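Local coordinates for cytoplasmic protein (Cryptococcus neoformans var. grubii serotype A, PDB 7LPO) that probably hydrolyses steryl beta-glucosides, as a sterylglucosidase of the glycoside hydrolase family 5 (cellulase A) group, at residues 164-169 and 336-341; 294-299 and 314-319; 308-313 and 330-335. All blocks are in the same frame, centred on the assembly; numbering follows the deposited sequence.

Contact 1: 164-169 and 336-341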
loop_
_atom_site.group_PDB
_atom_site.type_symbol
_atom_site.label_atom_id
_atom_site.label_comp_id
_atom_site.label_asym_id
_atom_site.label_seq_id
_atom_site.Cartn_x
_atom_site.Cartn_y
_atom_site.Cartn_z
ATOM N N CYS A 164 0.231 -25.019 4.131
ATOM C CA CYS A 164 1.007 -25.172 2.903
ATOM C C CYS A 164 2.134 -26.192 3.029
ATOM O O CYS A 164 2.911 -26.356 2.080
ATOM C CB CYS A 164 1.587 -23.821 2.477
ATOM S SG CYS A 164 0.298 -22.628 1.975
ATOM N N GLY A 165 2.226 -26.890 4.157
ATOM C CA GLY A 165 3.228 -27.923 4.318
ATOM C C GLY A 165 4.621 -27.410 4.567
ATOM O O GLY A 165 5.590 -28.101 4.256
ATOM N N ILE A 166 4.749 -26.217 5.131
ATOM C CA ILE A 166 6.028 -25.553 5.332
ATOM C C ILE A 166 6.306 -25.537 6.825
ATOM O O ILE A 166 5.415 -25.217 7.619
ATOM C CB ILE A 166 6.012 -24.124 4.756
ATOM C CG1 ILE A 166 6.125 -24.164 3.233
ATOM C CG2 ILE A 166 7.145 -23.295 5.327
ATOM C CD1 ILE A 166 5.664 -22.895 2.550
ATOM N N ASP A 167 7.527 -25.906 7.206
ATOM C CA ASP A 167 7.967 -25.800 8.591
ATOM C C ASP A 167 8.526 -24.402 8.819
ATOM O O ASP A 167 9.628 -24.099 8.323
ATOM C CB ASP A 167 9.018 -26.850 8.908
ATOM C CG ASP A 167 9.242 -27.025 10.418
ATOM O OD1 ASP A 167 9.002 -26.048 11.170
ATOM O OD2 ASP A 167 9.652 -28.136 10.850
ATOM N N PRO A 168 7.833 -23.530 9.558
ATOM C CA PRO A 168 8.316 -22.140 9.693
ATOM C C PRO A 168 9.732 -22.026 10.236
ATOM O O PRO A 168 10.446 -21.069 9.907
ATOM C CB PRO A 168 7.303 -21.500 10.657
ATOM C CG PRO A 168 6.082 -22.419 10.636
ATOM C CD PRO A 168 6.612 -23.795 10.352
ATOM N N TYR A 169 10.169 -22.975 11.059
ATOM C CA TYR A 169 11.484 -22.898 11.674
ATOM C C TYR A 169 12.620 -23.242 10.725
ATOM O O TYR A 169 13.782 -23.068 11.103
ATOM C CB TYR A 169 11.499 -23.812 12.892
ATOM C CG TYR A 169 10.417 -23.384 13.844
ATOM C CD1 TYR A 169 10.513 -22.175 14.517
ATOM C CD2 TYR A 169 9.282 -24.148 14.032
ATOM C CE1 TYR A 169 9.520 -21.749 15.373
ATOM C CE2 TYR A 169 8.286 -23.737 14.898
ATOM C CZ TYR A 169 8.411 -22.534 15.563
ATOM O OH TYR A 169 7.429 -22.104 16.424
ATOM N N VAL A 336 18.828 -29.519 6.277
ATOM C CA VAL A 336 17.543 -29.042 6.766
ATOM C C VAL A 336 16.638 -28.755 5.579
ATOM O O VAL A 336 17.061 -28.164 4.577
ATOM C CB VAL A 336 17.727 -27.797 7.650
ATOM C CG1 VAL A 336 16.399 -27.146 7.928
ATOM C CG2 VAL A 336 18.435 -28.176 8.957
ATOM N N LYS A 337 15.386 -29.188 5.677
ATOM C CA LYS A 337 14.421 -29.066 4.595
ATOM C C LYS A 337 13.311 -28.103 4.982
ATOM O O LYS A 337 12.917 -28.020 6.149
ATOM C CB LYS A 337 13.820 -30.429 4.246
ATOM C CG LYS A 337 14.843 -31.406 3.700
ATOM C CD LYS A 337 14.246 -32.774 3.451
ATOM C CE LYS A 337 15.329 -33.745 2.991
ATOM N NZ LYS A 337 14.862 -35.165 2.981
ATOM N N LEU A 338 12.815 -27.370 3.983
ATOM C CA LEU A 338 11.734 -26.422 4.230
ATOM C C LEU A 338 10.437 -27.131 4.594
ATOM O O LEU A 338 9.589 -26.566 5.293
ATOM C CB LEU A 338 11.513 -25.551 2.992
ATOM C CG LEU A 338 10.297 -24.628 3.035
ATOM C CD1 LEU A 338 10.513 -23.552 4.098
ATOM C CD2 LEU A 338 10.013 -23.989 1.681
ATOM N N TRP A 339 10.271 -28.360 4.145
ATOM C CA TRP A 339 8.972 -29.011 4.139
ATOM C C TRP A 339 8.709 -29.740 5.446
ATOM O O TRP A 339 9.561 -30.487 5.934
ATOM C CB TRP A 339 8.900 -29.974 2.956
ATOM C CG TRP A 339 9.352 -29.303 1.711
ATOM C CD1 TRP A 339 10.545 -29.456 1.086
ATOM C CD2 TRP A 339 8.615 -28.336 0.951
ATOM N NE1 TRP A 339 10.597 -28.660 -0.035
ATOM C CE2 TRP A 339 9.426 -27.953 -0.131
ATOM C CE3 TRP A 339 7.350 -27.758 1.087
ATOM C CZ2 TRP A 339 9.015 -27.019 -1.078
ATOM C CZ3 TRP A 339 6.938 -26.823 0.144
ATOM C CH2 TRP A 339 7.771 -26.461 -0.920
ATOM N N LEU A 340 7.536 -29.480 6.015
ATOM C CA LEU A 340 7.047 -30.200 7.179
ATOM C C LEU A 340 7.132 -31.704 6.973
ATOM O O LEU A 340 6.618 -32.234 5.986
ATOM C CB LEU A 340 5.587 -29.814 7.416
ATOM C CG LEU A 340 5.144 -28.862 8.516
ATOM C CD1 LEU A 340 3.620 -29.037 8.672
ATOM C CD2 LEU A 340 5.852 -29.079 9.812
ATOM N N SER A 341 7.751 -32.395 7.923
ATOM C CA SER A 341 7.604 -33.843 7.982
ATOM C C SER A 341 6.179 -34.219 8.397
ATOM O O SER A 341 5.427 -33.416 8.959
ATOM C CB SER A 341 8.602 -34.454 8.964
ATOM O OG SER A 341 8.119 -34.343 10.291
HETATM O O HOH W 1 5.571 -30.691 3.050
HETATM O O HOH W 2 9.417 -30.463 9.851
#
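I166 and W339 face each other in a single backbone bridge, CA to CA 4.7 Å. D167 N closes it on one side by donating to L338 O at 2.9 Å, nearly straight at 166°. L340 N closes the other, 3.0 Å from G165 O. The two bonds differ in approach: the first runs nearly along the C=O axis of L338, whereas L340 N sits well above the carbonyl plane of G165. That same G165 oxygen lies at the edge of the W339 indole, 3.6 Å from CE3. G165, with positive phi, is the first residue past helix 159-163 and closes it in a Schellman motif. I166 puts CG2 anti to its backbone N (CG1 at chi1 -76°), and this branch meets L338 CD1 at 3.6 Å. Its other branch, CG1, is a looser neighbour of W339 CZ3, while L338 CD2 lies over one face of the indole, offset toward the rim. Across the bridge, L340 CD2 packs 4.0 Å from D167 CB, the two side chains crossing at about a right angle. The D167 carboxylate divides its work: OD2 forms a salt bridge with R348 of helix 342-348, with a close water as a secondary link toward S341 N, and OD1 accepts from Y169 N in an Asx turn. The contact thus joins the end of one helix to the start of another through paired backbone bonds, leucine and isoleucine packing, and a buried carboxylate salt-bridged to R348, probably ionised.

Contact 2: 294-299 and 314-319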
loop_
_atom_site.group_PDB
_atom_site.type_symbol
_atom_site.label_atom_id
_atom_site.label_comp_id
_atom_site.label_asym_id
_atom_site.label_seq_id
_atom_site.Cartn_x
_atom_site.Cartn_y
_atom_site.Cartn_z
ATOM N N GLY A 294 20.894 -8.820 -2.423
ATOM C CA GLY A 294 21.379 -9.872 -1.568
ATOM C C GLY A 294 21.410 -11.191 -2.310
ATOM O O GLY A 294 21.295 -11.239 -3.546
ATOM N N PRO A 295 21.563 -12.289 -1.567
ATOM C CA PRO A 295 21.617 -13.611 -2.210
ATOM C C PRO A 295 20.298 -13.921 -2.894
ATOM O O PRO A 295 19.236 -13.864 -2.276
ATOM C CB PRO A 295 21.893 -14.576 -1.049
ATOM C CG PRO A 295 22.261 -13.699 0.136
ATOM C CD PRO A 295 21.595 -12.373 -0.097
ATOM N N SER A 296 20.372 -14.262 -4.176
ATOM C CA SER A 296 19.185 -14.407 -5.016
ATOM C C SER A 296 19.209 -15.753 -5.725
ATOM O O SER A 296 19.673 -15.866 -6.868
ATOM C CB SER A 296 19.092 -13.265 -6.026
ATOM O OG SER A 296 19.247 -12.008 -5.381
ATOM N N PRO A 297 18.710 -16.800 -5.084
ATOM C CA PRO A 297 18.624 -18.091 -5.780
ATOM C C PRO A 297 17.605 -18.030 -6.911
ATOM O O PRO A 297 16.572 -17.364 -6.809
ATOM C CB PRO A 297 18.197 -19.079 -4.686
ATOM C CG PRO A 297 17.760 -18.264 -3.526
ATOM C CD PRO A 297 18.334 -16.874 -3.660
ATOM N N THR A 298 17.933 -18.694 -8.019
ATOM C CA THR A 298 16.955 -18.938 -9.065
ATOM C C THR A 298 15.845 -19.820 -8.501
ATOM O O THR A 298 16.019 -20.440 -7.449
ATOM C CB THR A 298 17.626 -19.624 -10.249
ATOM O OG1 THR A 298 18.112 -20.910 -9.837
ATOM C CG2 THR A 298 18.803 -18.788 -10.755
ATOM N N PRO A 299 14.697 -19.907 -9.177
ATOM C CA PRO A 299 13.642 -20.815 -8.681
ATOM C C PRO A 299 14.135 -22.236 -8.431
ATOM O O PRO A 299 13.822 -22.815 -7.382
ATOM C CB PRO A 299 12.576 -20.750 -9.787
ATOM C CG PRO A 299 12.751 -19.381 -10.382
ATOM C CD PRO A 299 14.246 -19.107 -10.333
ATOM N N GLN A 314 23.956 -16.313 -6.873
ATOM C CA GLN A 314 24.316 -14.948 -7.229
ATOM C C GLN A 314 23.780 -13.986 -6.178
ATOM O O GLN A 314 22.660 -14.139 -5.687
ATOM C CB GLN A 314 23.748 -14.583 -8.605
ATOM C CG GLN A 314 23.955 -15.648 -9.688
ATOM C CD GLN A 314 23.024 -15.484 -10.903
ATOM O OE1 GLN A 314 21.973 -16.144 -10.997
ATOM N NE2 GLN A 314 23.412 -14.611 -11.839
ATOM N N ALA A 315 24.592 -13.003 -5.812
ATOM C CA ALA A 315 24.148 -11.921 -4.949
ATOM C C ALA A 315 24.139 -10.630 -5.753
ATOM O O ALA A 315 24.958 -10.438 -6.657
ATOM C CB ALA A 315 25.037 -11.764 -3.718
ATOM N N TRP A 316 23.203 -9.745 -5.419
ATOM C CA TRP A 316 22.970 -8.534 -6.185
ATOM C C TRP A 316 23.088 -7.298 -5.311
ATOM O O TRP A 316 22.596 -7.279 -4.182
ATOM C CB TRP A 316 21.589 -8.563 -6.831
ATOM C CG TRP A 316 21.513 -9.550 -7.925
ATOM C CD1 TRP A 316 21.307 -10.894 -7.814
ATOM C CD2 TRP A 316 21.662 -9.278 -9.312
ATOM N NE1 TRP A 316 21.310 -11.477 -9.056
ATOM C CE2 TRP A 316 21.529 -10.505 -9.997
ATOM C CE3 TRP A 316 21.889 -8.113 -10.043
ATOM C CZ2 TRP A 316 21.619 -10.599 -11.384
ATOM C CZ3 TRP A 316 21.978 -8.203 -11.409
ATOM C CH2 TRP A 316 21.847 -9.441 -12.074
ATOM N N ASN A 317 23.715 -6.260 -5.862
ATOM C CA ASN A 317 23.764 -4.940 -5.256
ATOM C C ASN A 317 22.857 -4.006 -6.041
ATOM O O ASN A 317 22.653 -4.183 -7.243
ATOM C CB ASN A 317 25.192 -4.391 -5.248
ATOM C CG ASN A 317 26.159 -5.288 -4.495
ATOM O OD1 ASN A 317 25.847 -5.782 -3.413
ATOM N ND2 ASN A 317 27.341 -5.500 -5.068
ATOM N N PHE A 318 22.325 -2.999 -5.364
ATOM C CA PHE A 318 21.514 -1.979 -6.016
ATOM C C PHE A 318 22.403 -0.778 -6.336
ATOM O O PHE A 318 22.829 -0.051 -5.431
ATOM C CB PHE A 318 20.329 -1.572 -5.145
ATOM C CG PHE A 318 19.235 -0.893 -5.920
ATOM C CD1 PHE A 318 19.318 0.455 -6.224
ATOM C CD2 PHE A 318 18.136 -1.608 -6.371
ATOM C CE1 PHE A 318 18.317 1.080 -6.959
ATOM C CE2 PHE A 318 17.134 -0.986 -7.099
ATOM C CZ PHE A 318 17.228 0.356 -7.398
ATOM N N GLY A 319 22.687 -0.581 -7.621
ATOM C CA GLY A 319 23.494 0.528 -8.073
ATOM C C GLY A 319 22.644 1.692 -8.536
ATOM O O GLY A 319 21.413 1.668 -8.437
HETATM O O HOH W 3 21.645 -17.432 -8.230
#
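G294 and W316 form an antiparallel hydrogen-bonded pair, the link that adds the short edge strand 294-295 to the hairpin of strands 311-319 and 322-331 in a three-stranded antiparallel sheet. G294 N reaches W316 O at 2.9 Å, in the carbonyl plane and on a lone pair. The return bond, W316 N to G294 O, is 3.1 Å long and comes from above the carbonyl plane. Next along, P295 and A315 make the non-hydrogen-bonded pair, their CA atoms 4.1 Å apart, and A315 CA adds a CA-H...O contact to G294 O. A third backbone bond, S296 N to Q314 O, is short at 2.7 Å and meets that carbonyl almost end-on, with a C=O...N angle of 169°.

The side chain of S296 lies beside the indole. Its OG is anti to the carbonyl carbon (chi1 -50°), a rotation that sets it back over its own strand, where it donates to G294 O while standing near W316 CD1 at an oblique approach. The indole is also engaged by K292 in a cation-pi interaction, and the W316 side chain touches R325 of strand 322-331.

Further out, a water accepts from Q314 N and lies 2.9 Å from S296 O, to which it may donate. Beyond it T298 CG2 is a loose neighbour of Q314 OE1. After a short loop the chain enters helix 299-306, whose first turn T298 OG1 caps at E301 N. P295 and A315 point to the same face of the sheet, where P295 packs on Y178. At G294 O two donors converge from opposite faces of the carbonyl plane: W316 N on one, and S296 OG, at 2.9 Å, on the other.

Contact 3: 308-313 and 330-335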
loop_
_atom_site.group_PDB
_atom_site.type_symbol
_atom_site.label_atom_id
_atom_site.label_comp_id
_atom_site.label_asym_id
_atom_site.label_seq_id
_atom_site.Cartn_x
_atom_site.Cartn_y
_atom_site.Cartn_z
ATOM N N GLY A 308 17.437 -29.023 1.309
ATOM C CA GLY A 308 18.591 -29.116 2.166
ATOM C C GLY A 308 19.927 -29.152 1.463
ATOM O O GLY A 308 20.944 -29.395 2.126
ATOM N N GLU A 309 19.964 -28.927 0.151
ATOM C CA GLU A 309 21.198 -29.022 -0.617
ATOM C C GLU A 309 21.858 -27.654 -0.733
ATOM O O GLU A 309 21.215 -26.679 -1.124
ATOM C CB GLU A 309 20.923 -29.578 -2.011
ATOM C CG GLU A 309 20.304 -30.952 -2.025
ATOM C CD GLU A 309 19.990 -31.411 -3.435
ATOM O OE1 GLU A 309 20.510 -30.790 -4.395
ATOM O OE2 GLU A 309 19.218 -32.385 -3.582
ATOM N N ALA A 310 23.144 -27.592 -0.406
ATOM C CA ALA A 310 23.890 -26.348 -0.493
ATOM C C ALA A 310 23.947 -25.852 -1.932
ATOM O O ALA A 310 24.030 -26.640 -2.881
ATOM C CB ALA A 310 25.306 -26.546 0.051
ATOM N N GLN A 311 23.875 -24.532 -2.089
ATOM C CA GLN A 311 23.941 -23.906 -3.402
ATOM C C GLN A 311 24.790 -22.646 -3.323
ATOM O O GLN A 311 24.857 -21.983 -2.286
ATOM C CB GLN A 311 22.546 -23.551 -3.951
ATOM C CG GLN A 311 21.631 -24.742 -4.167
ATOM C CD GLN A 311 22.052 -25.599 -5.339
ATOM O OE1 GLN A 311 21.816 -25.249 -6.492
ATOM N NE2 GLN A 311 22.655 -26.739 -5.050
ATOM N N ASP A 312 25.440 -22.329 -4.432
ATOM C CA ASP A 312 26.231 -21.114 -4.591
ATOM C C ASP A 312 25.418 -20.151 -5.449
ATOM O O ASP A 312 25.305 -20.344 -6.662
ATOM C CB ASP A 312 27.574 -21.439 -5.238
ATOM C CG ASP A 312 28.553 -20.289 -5.158
ATOM O OD1 ASP A 312 28.464 -19.496 -4.191
ATOM O OD2 ASP A 312 29.418 -20.182 -6.059
ATOM N N VAL A 313 24.854 -19.122 -4.828
ATOM C CA VAL A 313 23.863 -18.277 -5.485
ATOM C C VAL A 313 24.448 -16.909 -5.790
ATOM O O VAL A 313 25.315 -16.403 -5.074
ATOM C CB VAL A 313 22.586 -18.135 -4.628
ATOM C CG1 VAL A 313 22.103 -19.503 -4.174
ATOM C CG2 VAL A 313 22.831 -17.237 -3.431
ATOM N N THR A 330 27.588 -18.826 -0.879
ATOM C CA THR A 330 27.133 -20.181 -0.614
ATOM C C THR A 330 26.089 -20.161 0.495
ATOM O O THR A 330 26.311 -19.573 1.560
ATOM C CB THR A 330 28.303 -21.082 -0.223
ATOM O OG1 THR A 330 29.221 -21.171 -1.318
ATOM C CG2 THR A 330 27.811 -22.475 0.141
ATOM N N ILE A 331 24.942 -20.783 0.229
ATOM C CA ILE A 331 23.921 -21.056 1.235
ATOM C C ILE A 331 23.927 -22.560 1.464
ATOM O O ILE A 331 23.771 -23.342 0.516
ATOM C CB ILE A 331 22.533 -20.562 0.797
ATOM C CG1 ILE A 331 22.563 -19.044 0.558
ATOM C CG2 ILE A 331 21.483 -20.931 1.832
ATOM C CD1 ILE A 331 21.368 -18.534 -0.230
ATOM N N ASP A 332 24.135 -22.969 2.711
ATOM C CA ASP A 332 24.214 -24.387 3.057
ATOM C C ASP A 332 23.205 -24.714 4.146
ATOM O O ASP A 332 23.482 -24.489 5.339
ATOM C CB ASP A 332 25.626 -24.755 3.508
ATOM C CG ASP A 332 25.820 -26.255 3.654
ATOM O OD1 ASP A 332 24.817 -27.006 3.558
ATOM O OD2 ASP A 332 26.980 -26.682 3.860
ATOM N N PRO A 333 22.024 -25.236 3.796
ATOM C CA PRO A 333 21.059 -25.638 4.831
ATOM C C PRO A 333 21.512 -26.829 5.648
ATOM O O PRO A 333 20.894 -27.110 6.683
ATOM C CB PRO A 333 19.789 -25.975 4.029
ATOM C CG PRO A 333 20.007 -25.405 2.661
ATOM C CD PRO A 333 21.486 -25.426 2.437
ATOM N N LYS A 334 22.544 -27.547 5.197
ATOM C CA LYS A 334 23.078 -28.713 5.901
ATOM C C LYS A 334 21.997 -29.759 6.142
ATOM O O LYS A 334 21.831 -30.274 7.252
ATOM C CB LYS A 334 23.745 -28.298 7.211
ATOM C CG LYS A 334 24.990 -27.450 7.008
ATOM C CD LYS A 334 25.097 -26.362 8.062
ATOM C CE LYS A 334 26.500 -26.332 8.663
ATOM N NZ LYS A 334 27.467 -25.559 7.808
ATOM N N GLY A 335 21.272 -30.096 5.079
ATOM C CA GLY A 335 20.271 -31.131 5.133
ATOM C C GLY A 335 18.931 -30.705 5.674
ATOM O O GLY A 335 17.969 -31.468 5.546
#
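The carboxylate of D332 meets A310 across the contact, OD1 lying 3.6 Å from A310 CB, and the K334 backbone N stands above the carboxylate plane, bonded to the same OD1 in an Asx turn. D312 OD1 takes a weak bond from T330 OG1. The Q311 amide turns back along its own strand: NE2 donates to A310 O, which is tilted 28° out of the amide plane, while NE2 itself lies above the A310 carbonyl plane. The P333 ring packs its CB against G308 CA (3.8 Å) and its CD against E309 O.

Two backbone bonds hold the strands, Q311 N to I331 O (2.9 Å) and I331 N to Q311 O (2.8 Å). On the face carrying I331, its CD1 meets V313 CG2 at 3.8 Å, the side chains crossing at about a right angle. Past the strands, G335 N bonds to G308 O on a lone pair. G308 closes helix 299-306 as the C-prime residue of a Schellman motif, and its CA lies 4.0 Å from that of G335. Segment directions 170° apart, with Q311-I331 hydrogen-bonded and D312-T330 non-hydrogen-bonded, are those of the open end of an antiparallel beta hairpin, 311-319 with 322-331.

Contact 1 is buried, contact 2 partly buried and contact 3 on the surface. Contacts 2 and 3 share strand 311-319, pairing it with its two neighbours in one three-stranded sheet, and they meet where P295 CB lies 3.7 Å from V313 CG2. Contact 1 uses no strand of that sheet; it touches contact 3 through packing of K337 against G308, and stays about 9 Å from contact 2 between nearest atoms. Contacts 2 and 3 are both nested within the loop that contact 1 closes. Contact 1 sets apolar packing beside a carboxylate whose charge partner, R348, lies outside its segments. The other two rest on strand pairing, contact 2 adding the S296-W316 approach and a water, contact 3 exposed D312, T330 and D332.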